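Local coordinates for extracellular solute-binding protein (Bordetella parapertussis, PDB 3PU5), which probably binds a small solute, perhaps a polyamine, outside the cytoplasm and delivers it to a membrane transporter, at residues K190-T193 against D197-V200. Sequence-based numbering, arbitrary orientation.
Sequences KFFT and DPVV
Phe192, the last residue of strand 188-192, and Asp197, the first of helix 197-204, bring the two backbones to 6.2 Å between their CA atoms. Four residues, 193-196, connect them. This is a tight strand-to-helix connection in one lobe of a periplasmic binding protein fold. The strand runs parallel to strand 145-148, and Phe192 pairs through its backbone with Phe147 and Asn149.

Asp197 reaches back across the connection. Its OD2 accepts a hydrogen bond from Thr193 N at 3.0 Å. The N-H meets OD2 nearly in line with the carboxylate C-O bond, but the bond is bent at its hydrogen, 141°. The same oxygen also takes the backbone N-H of Ala194. The successive backbone amides of Thr193 and Ala194 therefore share one carboxylate oxygen, which ties the end of the strand to the start of the helix. Both N-H groups would be expected to stabilise the negative charge. Lys190 NZ is 6.1 Å from OD2, too far for a salt bridge, so it can add at most a weak electrostatic pull.

The Phe192 and Asp197 side chains run antiparallel alongside each other. Asp197 CB lies 3.4 Å from Phe192 CB. The carboxylate and ring planes are almost perpendicular. With chi1 at 67°, Phe192 CG is flanked by both the backbone N and C, and the ring is placed against Pro198 in the first turn of the helix. Pro198 covers one ring face there in a CH-pi contact, and Trp213 touches both residues. Pro198 CD is 4.0 Å from the ring centroid, displaced toward the rim. Next to it, Pro198 CG packs against the far end of the ring, 3.7 Å from Phe192 CZ.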
loop_
_atom_site.group_PDB
_atom_site.type_symbol
_atom_site.label_atom_id
_atom_site.label_comp_id
_atom_site.label_asym_id
_atom_site.label_seq_id
_atom_site.Cartn_x
_atom_site.Cartn_y
_atom_site.Cartn_z
ATOM N N LYS A 190 -14.793 16.068 7.658
ATOM C CA LYS A 190 -14.989 15.236 6.478
ATOM C C LYS A 190 -14.346 13.867 6.637
ATOM O O LYS A 190 -13.171 13.753 7.002
ATOM C CB LYS A 190 -14.433 15.940 5.238
ATOM C CG LYS A 190 -14.520 15.125 3.954
ATOM C CD LYS A 190 -15.969 14.895 3.534
ATOM C CE LYS A 190 -16.039 14.447 2.084
ATOM N NZ LYS A 190 -17.403 13.974 1.688
ATOM N N PHE A 191 -15.137 12.831 6.386
ATOM C CA PHE A 191 -14.613 11.487 6.248
ATOM C C PHE A 191 -14.482 11.236 4.752
ATOM O O PHE A 191 -15.479 11.040 4.052
ATOM C CB PHE A 191 -15.542 10.471 6.913
ATOM C CG PHE A 191 -15.501 10.516 8.415
ATOM C CD1 PHE A 191 -16.486 11.176 9.135
ATOM C CD2 PHE A 191 -14.462 9.909 9.113
ATOM C CE1 PHE A 191 -16.441 11.221 10.529
ATOM C CE2 PHE A 191 -14.411 9.951 10.489
ATOM C CZ PHE A 191 -15.403 10.607 11.204
ATOM N N PHE A 192 -13.251 11.268 4.258
ATOM C CA PHE A 192 -13.028 11.315 2.824
ATOM C C PHE A 192 -13.124 9.945 2.162
ATOM O O PHE A 192 -12.902 8.917 2.796
ATOM C CB PHE A 192 -11.702 12.015 2.490
ATOM C CG PHE A 192 -10.475 11.265 2.941
ATOM C CD1 PHE A 192 -9.925 10.275 2.149
ATOM C CD2 PHE A 192 -9.851 11.578 4.146
ATOM C CE1 PHE A 192 -8.782 9.590 2.556
ATOM C CE2 PHE A 192 -8.719 10.905 4.553
ATOM C CZ PHE A 192 -8.182 9.909 3.761
ATOM N N THR A 193 -13.446 9.949 0.873
ATOM C CA THR A 193 -13.806 8.729 0.177
ATOM C C THR A 193 -12.889 8.403 -1.003
ATOM O O THR A 193 -13.088 7.398 -1.671
ATOM C CB THR A 193 -15.248 8.815 -0.358
ATOM O OG1 THR A 193 -15.347 9.933 -1.243
ATOM C CG2 THR A 193 -16.246 8.982 0.773
ATOM N N ASP A 197 -8.183 12.797 -1.975
ATOM C CA ASP A 197 -8.867 13.734 -1.084
ATOM C C ASP A 197 -7.960 14.512 -0.103
ATOM O O ASP A 197 -8.111 15.721 0.045
ATOM C CB ASP A 197 -10.020 13.040 -0.333
ATOM C CG ASP A 197 -11.242 12.783 -1.221
ATOM O OD1 ASP A 197 -11.290 13.329 -2.336
ATOM O OD2 ASP A 197 -12.160 12.038 -0.802
ATOM N N PRO A 198 -7.034 13.828 0.595
ATOM C CA PRO A 198 -6.192 14.638 1.490
ATOM C C PRO A 198 -5.489 15.815 0.795
ATOM O O PRO A 198 -5.474 16.925 1.328
ATOM C CB PRO A 198 -5.163 13.627 2.008
ATOM C CG PRO A 198 -5.923 12.326 2.034
ATOM C CD PRO A 198 -6.830 12.381 0.802
ATOM N N VAL A 199 -4.920 15.591 -0.382
ATOM C CA VAL A 199 -4.224 16.671 -1.071
ATOM C C VAL A 199 -5.186 17.820 -1.421
ATOM O O VAL A 199 -4.900 18.993 -1.140
ATOM C CB VAL A 199 -3.451 16.146 -2.298
ATOM C CG1 VAL A 199 -3.190 17.259 -3.310
ATOM C CG2 VAL A 199 -2.142 15.507 -1.845
ATOM N N VAL A 200 -6.338 17.477 -1.993
ATOM C CA VAL A 200 -7.348 18.479 -2.351
ATOM C C VAL A 200 -7.852 19.247 -1.128
ATOM O O VAL A 200 -7.927 20.481 -1.141
ATOM C CB VAL A 200 -8.544 17.836 -3.063
ATOM C CG1 VAL A 200 -9.702 18.825 -3.163
ATOM C CG2 VAL A 200 -8.130 17.344 -4.448
#